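Side-chain contacts in glutaredoxin 2 (Salmonella enterica subsp. enterica serovar Typhimurium, PDB 3IR4), which binds glutathione and probably catalyses glutathione-dependent thiol-disulfide exchange: residues P87-E90 / E91-K95; R155-D158 / K159-Q163; I191-P194 / T195-D199. One frame throughout, in Å; residues are numbered along the deposited sequence.

Contact 1 (P87-E90 / E91-K95); sequences PAIE and EWLRK
Glu91 N donates to Pro87 O, Trp92 N to Ala88 O (2.9 Å), Leu93 N to Ile89 O and Arg94 N to Glu90 O, the i to i+4 ladder of the first turns of helix 87-97. This helix opens the all-helical, GST-like C-terminal domain. Ala88 O has a second partner: a water donates to it and also to Glu91 OE1, 2.8 Å from each, so the carboxylate is linked through solvent to the turn before it. Glu91 has CG opposite its backbone N (chi1 171°), and from there the extended chain carries the carboxylate out alongside the turn, where OE1 takes the water.

On the inner side, Ile89 and Leu93 meet one turn apart. Their side chains run obliquely to each other, and the branch methyl CG2 of Ile89 meets CD1 of Leu93. Ile89 also packs on Leu157 and Leu160 of helix 143-160, while Leu93 leans on His177 and Leu181 of helix 173-185. The indole of Trp92 is buried between these same two helices, its NE1 hydrogen-bonded to the carbonyl of Asp153. Across the turn from Ala88, Trp92 CB lies 3.3 Å from Ala88 O.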
loop_
_atom_site.group_PDB
_atom_site.type_symbol
_atom_site.label_atom_id
_atom_site.label_comp_id
_atom_site.label_asym_id
_atom_site.label_seq_id
_atom_site.Cartn_x
_atom_site.Cartn_y
_atom_site.Cartn_z
ATOM N N PRO A 87 -16.280 7.294 -9.583
ATOM C CA PRO A 87 -16.673 5.905 -9.611
ATOM C C PRO A 87 -15.811 5.048 -10.561
ATOM O O PRO A 87 -15.655 3.836 -10.322
ATOM C CB PRO A 87 -18.120 5.977 -10.092
ATOM C CG PRO A 87 -18.603 7.287 -9.564
ATOM C CD PRO A 87 -17.428 8.191 -9.811
ATOM N N ALA A 88 -15.315 5.639 -11.648
ATOM C CA ALA A 88 -14.448 4.913 -12.581
ATOM C C ALA A 88 -13.176 4.397 -11.903
ATOM O O ALA A 88 -12.666 3.319 -12.252
ATOM C CB ALA A 88 -14.094 5.753 -13.818
ATOM N N ILE A 89 -12.643 5.148 -10.942
ATOM C CA ILE A 89 -11.424 4.747 -10.238
ATOM C C ILE A 89 -11.728 3.573 -9.303
ATOM O O ILE A 89 -10.993 2.610 -9.251
ATOM C CB ILE A 89 -10.783 5.934 -9.496
ATOM C CG1 ILE A 89 -10.292 6.983 -10.517
ATOM C CG2 ILE A 89 -9.650 5.476 -8.601
ATOM C CD1 ILE A 89 -9.152 6.603 -11.402
ATOM N N GLU A 90 -12.849 3.632 -8.590
ATOM C CA GLU A 90 -13.248 2.544 -7.717
ATOM C C GLU A 90 -13.393 1.257 -8.556
ATOM O O GLU A 90 -12.952 0.200 -8.149
ATOM C CB GLU A 90 -14.537 2.893 -6.982
ATOM C CG GLU A 90 -15.054 1.825 -6.044
ATOM C CD GLU A 90 -16.394 2.208 -5.430
ATOM O OE1 GLU A 90 -17.349 2.467 -6.205
ATOM O OE2 GLU A 90 -16.496 2.236 -4.189
ATOM N N GLU A 91 -13.988 1.377 -9.729
ATOM C CA GLU A 91 -14.216 0.228 -10.603
ATOM C C GLU A 91 -12.901 -0.329 -11.146
ATOM O O GLU A 91 -12.682 -1.547 -11.143
ATOM C CB GLU A 91 -15.135 0.651 -11.745
ATOM C CG GLU A 91 -15.335 -0.332 -12.891
ATOM C CD GLU A 91 -16.220 0.266 -14.025
ATOM O OE1 GLU A 91 -15.817 1.233 -14.740
ATOM O OE2 GLU A 91 -17.332 -0.252 -14.223
ATOM N N TRP A 92 -11.997 0.560 -11.540
ATOM C CA TRP A 92 -10.705 0.155 -12.069
ATOM C C TRP A 92 -9.924 -0.580 -10.983
ATOM O O TRP A 92 -9.328 -1.625 -11.239
ATOM C CB TRP A 92 -9.949 1.393 -12.561
ATOM C CG TRP A 92 -8.678 1.087 -13.287
ATOM C CD1 TRP A 92 -8.524 0.889 -14.628
ATOM C CD2 TRP A 92 -7.391 0.936 -12.714
ATOM N NE1 TRP A 92 -7.220 0.617 -14.918
ATOM C CE2 TRP A 92 -6.504 0.620 -13.753
ATOM C CE3 TRP A 92 -6.902 1.023 -11.415
ATOM C CZ2 TRP A 92 -5.146 0.428 -13.534
ATOM C CZ3 TRP A 92 -5.553 0.807 -11.197
ATOM C CH2 TRP A 92 -4.697 0.498 -12.248
ATOM N N LEU A 93 -9.900 -0.014 -9.778
ATOM C CA LEU A 93 -9.211 -0.617 -8.669
ATOM C C LEU A 93 -9.776 -1.975 -8.331
ATOM O O LEU A 93 -9.002 -2.902 -8.062
ATOM C CB LEU A 93 -9.267 0.288 -7.440
ATOM C CG LEU A 93 -8.354 1.500 -7.490
ATOM C CD1 LEU A 93 -8.696 2.436 -6.325
ATOM C CD2 LEU A 93 -6.881 1.032 -7.447
ATOM N N ARG A 94 -11.095 -2.110 -8.336
ATOM C CA ARG A 94 -11.723 -3.388 -8.021
ATOM C C ARG A 94 -11.232 -4.447 -9.017
ATOM O O ARG A 94 -10.802 -5.538 -8.633
ATOM C CB ARG A 94 -13.237 -3.250 -8.131
ATOM C CG ARG A 94 -14.028 -4.447 -7.605
ATOM C CD ARG A 94 -15.376 -4.573 -8.281
ATOM N NE ARG A 94 -15.140 -4.876 -9.696
ATOM C CZ ARG A 94 -14.745 -6.059 -10.172
ATOM N NH1 ARG A 94 -14.565 -7.103 -9.365
ATOM N NH2 ARG A 94 -14.523 -6.201 -11.471
ATOM N N LYS A 95 -11.238 -4.101 -10.298
ATOM C CA LYS A 95 -10.804 -5.014 -11.366
ATOM C C LYS A 95 -9.335 -5.402 -11.193
ATOM O O LYS A 95 -8.994 -6.579 -11.154
ATOM C CB LYS A 95 -11.043 -4.365 -12.738
ATOM C CG LYS A 95 -10.527 -5.183 -13.910
ATOM C CD LYS A 95 -10.929 -4.630 -15.269
ATOM C CE LYS A 95 -10.309 -3.287 -15.532
ATOM N NZ LYS A 95 -8.838 -3.252 -15.321
HETATM O O HOH W 1 -13.194 2.106 -14.769
#

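Contact 2 (R155-D158 / K159-Q163); sequences RLLD and KLIVQ
Lys159 leaves its backbone with CG opposite the carbonyl carbon (chi1 -60°), runs extended through CD and CE, and bends only at its last torsion (chi4 61°), which turns NZ back onto Arg155 O. The chain thus folds along the last turn of helix 143-160, in the GST-like C-terminal domain, and its ammonium takes up a carbonyl near the helix end. NZ is 3.1 Å from Arg155 O and stands above the carbonyl plane instead of on a lone pair. A water accepts from the same NZ and donates to Asp158 OD2, bridging two opposite charges that are 5.3 Å apart, NZ to OD2, and too distant to touch. The other carboxylate oxygen, OD1, faces the start of helix 195-208, where it accepts weak hydrogen bonds from the backbone N of Lys196 and Val197.

The backbone bonding changes at this end. Leu157 O accepts two N-H groups: Leu160 N, at 2.9 Å, comes from above the carbonyl plane, whereas Ile161 N, at 3.1 Å, lies nearly in line with the C=O. Lys159 N likewise reaches back three residues, to Leu156 O. From Ile161 the chain continues as loop.

Leu157 and Ile161, both buried, cross obliquely four residues apart. Leu157 also packs on Ile89 and Trp92 of helix 87-97, and Ile161 on Val197 and Tyr200 of helix 195-208. Between the two side chains, Leu157 CG touches both carbons of the ethyl branch of Ile161, CD1 at 3.9 Å and CG1 at 4.0 Å.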
loop_
_atom_site.group_PDB
_atom_site.type_symbol
_atom_site.label_atom_id
_atom_site.label_comp_id
_atom_site.label_asym_id
_atom_site.label_seq_id
_atom_site.Cartn_x
_atom_site.Cartn_y
_atom_site.Cartn_z
ATOM N N ARG A 155 -2.962 1.783 -19.191
ATOM C CA ARG A 155 -3.209 2.738 -20.268
ATOM C C ARG A 155 -4.566 3.457 -20.084
ATOM O O ARG A 155 -4.688 4.624 -20.425
ATOM C CB ARG A 155 -3.084 2.099 -21.652
ATOM C CG ARG A 155 -1.654 1.708 -22.020
ATOM C CD ARG A 155 -1.464 1.433 -23.489
ATOM N NE ARG A 155 -2.471 0.509 -24.014
ATOM C CZ ARG A 155 -2.370 -0.819 -23.997
ATOM N NH1 ARG A 155 -3.351 -1.560 -24.503
ATOM N NH2 ARG A 155 -1.300 -1.413 -23.481
ATOM N N LEU A 156 -5.576 2.768 -19.563
ATOM C CA LEU A 156 -6.861 3.430 -19.285
ATOM C C LEU A 156 -6.674 4.364 -18.090
ATOM O O LEU A 156 -7.116 5.497 -18.108
ATOM C CB LEU A 156 -7.987 2.426 -19.055
ATOM C CG LEU A 156 -9.339 3.048 -18.649
ATOM C CD1 LEU A 156 -9.885 4.045 -19.674
ATOM C CD2 LEU A 156 -10.367 1.949 -18.390
ATOM N N LEU A 157 -6.045 3.869 -17.024
ATOM C CA LEU A 157 -5.818 4.693 -15.848
ATOM C C LEU A 157 -5.142 6.017 -16.204
ATOM O O LEU A 157 -5.487 7.081 -15.696
ATOM C CB LEU A 157 -4.968 3.972 -14.794
ATOM C CG LEU A 157 -4.690 4.766 -13.513
ATOM C CD1 LEU A 157 -5.942 5.007 -12.705
ATOM C CD2 LEU A 157 -3.628 4.042 -12.667
ATOM N N ASP A 158 -4.200 5.950 -17.117
ATOM C CA ASP A 158 -3.486 7.125 -17.574
ATOM C C ASP A 158 -4.416 8.259 -18.003
ATOM O O ASP A 158 -4.125 9.425 -17.796
ATOM C CB ASP A 158 -2.586 6.718 -18.746
ATOM C CG ASP A 158 -1.621 7.804 -19.153
ATOM O OD1 ASP A 158 -0.702 8.081 -18.358
ATOM O OD2 ASP A 158 -1.751 8.327 -20.296
ATOM N N LYS A 159 -5.492 7.894 -18.678
ATOM C CA LYS A 159 -6.451 8.881 -19.178
ATOM C C LYS A 159 -7.357 9.457 -18.093
ATOM O O LYS A 159 -7.996 10.486 -18.296
ATOM C CB LYS A 159 -7.263 8.239 -20.292
ATOM C CG LYS A 159 -6.376 7.776 -21.467
ATOM C CD LYS A 159 -7.157 7.107 -22.552
ATOM C CE LYS A 159 -6.256 6.625 -23.700
ATOM N NZ LYS A 159 -5.228 5.609 -23.273
ATOM N N LEU A 160 -7.395 8.813 -16.937
ATOM C CA LEU A 160 -8.250 9.188 -15.821
ATOM C C LEU A 160 -7.544 9.998 -14.749
ATOM O O LEU A 160 -8.210 10.674 -13.971
ATOM C CB LEU A 160 -8.858 7.948 -15.173
ATOM C CG LEU A 160 -9.569 6.971 -16.121
ATOM C CD1 LEU A 160 -10.102 5.798 -15.277
ATOM C CD2 LEU A 160 -10.632 7.646 -17.025
ATOM N N ILE A 161 -6.219 9.942 -14.682
ATOM C CA ILE A 161 -5.496 10.703 -13.673
ATOM C C ILE A 161 -5.489 12.174 -14.067
ATOM O O ILE A 161 -4.878 12.559 -15.051
ATOM C CB ILE A 161 -4.069 10.188 -13.482
ATOM C CG1 ILE A 161 -4.080 8.728 -13.013
ATOM C CG2 ILE A 161 -3.298 11.057 -12.490
ATOM C CD1 ILE A 161 -2.681 8.096 -13.027
ATOM N N VAL A 162 -6.124 13.003 -13.243
ATOM C CA VAL A 162 -6.240 14.407 -13.586
ATOM C C VAL A 162 -4.884 15.118 -13.462
ATOM O O VAL A 162 -4.527 15.886 -14.359
ATOM C CB VAL A 162 -7.318 15.098 -12.724
ATOM C CG1 VAL A 162 -7.267 16.624 -12.843
ATOM C CG2 VAL A 162 -8.714 14.559 -13.079
ATOM N N GLN A 163 -4.134 14.872 -12.388
ATOM C CA GLN A 163 -2.864 15.537 -12.192
ATOM C C GLN A 163 -2.017 14.707 -11.227
ATOM O O GLN A 163 -2.543 13.851 -10.524
ATOM C CB GLN A 163 -3.084 16.987 -11.697
ATOM C CG GLN A 163 -3.807 17.115 -10.382
ATOM C CD GLN A 163 -4.286 18.541 -10.180
ATOM O OE1 GLN A 163 -5.219 18.987 -10.867
ATOM N NE2 GLN A 163 -3.636 19.268 -9.301
HETATM O O HOH W 2 -2.906 6.972 -22.357
#

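Contact 3 (I191-P194 / T195-D199); sequences IHWP and TKVAD. With SO4 (sulfate ion), chain E.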
loop_
_atom_site.group_PDB
_atom_site.type_symbol
_atom_site.label_atom_id
_atom_site.label_comp_id
_atom_site.label_asym_id
_atom_site.label_seq_id
_atom_site.Cartn_x
_atom_site.Cartn_y
_atom_site.Cartn_z
ATOM N N ILE A 191 6.961 -3.907 -16.253
ATOM C CA ILE A 191 5.746 -3.149 -16.529
ATOM C C ILE A 191 6.035 -1.908 -17.379
ATOM O O ILE A 191 7.030 -1.199 -17.167
ATOM C CB ILE A 191 5.050 -2.724 -15.219
ATOM C CG1 ILE A 191 4.473 -3.958 -14.518
ATOM C CG2 ILE A 191 3.921 -1.730 -15.506
ATOM C CD1 ILE A 191 3.836 -3.683 -13.169
ATOM N N HIS A 192 5.160 -1.658 -18.343
ATOM C CA HIS A 192 5.146 -0.448 -19.152
ATOM C C HIS A 192 4.246 0.598 -18.453
ATOM O O HIS A 192 3.044 0.399 -18.344
ATOM C CB HIS A 192 4.595 -0.745 -20.547
ATOM C CG HIS A 192 5.420 -1.708 -21.346
ATOM N ND1 HIS A 192 5.322 -1.802 -22.711
ATOM C CD2 HIS A 192 6.355 -2.617 -20.981
ATOM C CE1 HIS A 192 6.147 -2.734 -23.154
ATOM N NE2 HIS A 192 6.793 -3.239 -22.123
ATOM N N TRP A 193 4.869 1.658 -17.979
ATOM C CA TRP A 193 4.198 2.715 -17.236
ATOM C C TRP A 193 3.877 3.903 -18.113
ATOM O O TRP A 193 4.789 4.585 -18.569
ATOM C CB TRP A 193 5.087 3.168 -16.075
ATOM C CG TRP A 193 5.257 2.167 -14.988
ATOM C CD1 TRP A 193 6.200 1.184 -14.916
ATOM C CD2 TRP A 193 4.472 2.058 -13.796
ATOM N NE1 TRP A 193 6.065 0.508 -13.755
ATOM C CE2 TRP A 193 4.997 0.994 -13.056
ATOM C CE3 TRP A 193 3.412 2.792 -13.265
ATOM C CZ2 TRP A 193 4.513 0.649 -11.806
ATOM C CZ3 TRP A 193 2.913 2.436 -12.064
ATOM C CH2 TRP A 193 3.453 1.377 -11.334
ATOM N N PRO A 194 2.590 4.205 -18.303
ATOM C CA PRO A 194 2.249 5.398 -19.067
ATOM C C PRO A 194 2.699 6.656 -18.332
ATOM O O PRO A 194 2.852 6.640 -17.121
ATOM C CB PRO A 194 0.713 5.308 -19.180
ATOM C CG PRO A 194 0.414 3.878 -19.032
ATOM C CD PRO A 194 1.387 3.427 -17.976
ATOM N N THR A 195 2.878 7.734 -19.078
ATOM C CA THR A 195 3.437 9.010 -18.562
ATOM C C THR A 195 2.702 9.552 -17.343
ATOM O O THR A 195 3.341 9.873 -16.348
ATOM C CB THR A 195 3.436 10.067 -19.656
ATOM O OG1 THR A 195 4.241 9.589 -20.717
ATOM C CG2 THR A 195 3.954 11.434 -19.132
ATOM N N LYS A 196 1.380 9.693 -17.436
ATOM C CA LYS A 196 0.648 10.314 -16.333
ATOM C C LYS A 196 0.666 9.401 -15.105
ATOM O O LYS A 196 0.699 9.883 -13.965
ATOM C CB LYS A 196 -0.788 10.653 -16.704
ATOM C CG LYS A 196 -0.856 11.715 -17.783
ATOM C CD LYS A 196 -2.216 11.995 -18.320
ATOM C CE LYS A 196 -2.136 12.867 -19.575
ATOM N NZ LYS A 196 -3.492 13.171 -20.005
ATOM N N VAL A 197 0.613 8.080 -15.312
ATOM C CA VAL A 197 0.660 7.148 -14.213
ATOM C C VAL A 197 2.007 7.252 -13.519
ATOM O O VAL A 197 2.079 7.325 -12.300
ATOM C CB VAL A 197 0.373 5.705 -14.655
ATOM C CG1 VAL A 197 0.386 4.794 -13.423
ATOM C CG2 VAL A 197 -0.947 5.595 -15.431
ATOM N N ALA A 198 3.078 7.250 -14.309
ATOM C CA ALA A 198 4.434 7.368 -13.755
ATOM C C ALA A 198 4.631 8.669 -13.003
ATOM O O ALA A 198 5.232 8.702 -11.924
ATOM C CB ALA A 198 5.494 7.252 -14.843
ATOM N N ASP A 199 4.118 9.772 -13.564
ATOM C CA ASP A 199 4.248 11.075 -12.895
ATOM C C ASP A 199 3.507 11.136 -11.569
ATOM O O ASP A 199 3.971 11.727 -10.614
ATOM C CB ASP A 199 3.731 12.191 -13.789
ATOM C CG ASP A 199 4.611 12.500 -14.957
ATOM O OD1 ASP A 199 5.757 12.022 -15.022
ATOM O OD2 ASP A 199 4.166 13.319 -15.798
HETATM S S SO4 E . 3.437 0.480 -25.175
HETATM O O1 SO4 E . 4.862 0.824 -25.311
HETATM O O2 SO4 E . 2.948 -0.022 -26.472
HETATM O O3 SO4 E . 2.687 1.680 -24.759
HETATM O O4 SO4 E . 3.349 -0.593 -24.164
HETATM O O HOH W 3 5.652 6.985 -20.609
#
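Trp193 meets Val197 with the edge of its indole: the methyl CG1 sits near the ring plane, 3.6 Å from CE3 and 3.7 Å from CZ3, and the two side chains cross at about a right angle. The valine turns this methyl opposite its own backbone N (chi1 -178°), which carries CG1 to the tryptophan and leaves CG2 for the proline. Pro194 lies alongside Val197, both pointing the same way, with its CD 4.1 Å from CG2. Ile191 CG2 rests over one face of the indole, 3.5 Å above the plane and displaced toward the rim. The same indole makes a cation-pi contact with Arg201, one turn beyond Val197, and packs on Leu182 and Leu185 of helix 173-185.

Pro194 holds the N-cap position of helix 195-208, the last helix of the GST-like C-terminal domain, and has no side-chain acceptor to offer the first turn. Pro194 O begins the helical ladder, accepting from Ala198 N at 2.9 Å with an angle of 168° at the hydrogen. A water joins Trp193 O to Thr195 OG1. Farther back in the loop, His192 ND1 donates to O4 of a sulfate, probably from the crystallisation liquor, at 2.7 Å; this oxygen sits at the edge of the imidazole, near its plane.

The contacts follow one another along the chain within the C-terminal, GST-like half: contact 1 on helix 87-97, contact 2 at the end of helix 143-160, contact 3 where the loop after helix 173-185 enters helix 195-208. Contact 2 lies between the others, its centre about 12 Å from that of contact 1 and about 9 Å from that of contact 3; contacts 1 and 3, with centres about 18 Å apart, do not touch. Its join to contact 1 is apolar, Trp92 CH2 meeting Leu157 CD2; that to contact 3 is mixed, Asp158 beside Pro194 and Ile161 against Val197. Helices distant in sequence thus pack together, the Leu93 side chain of contact 1 about 13 Å from glutathione.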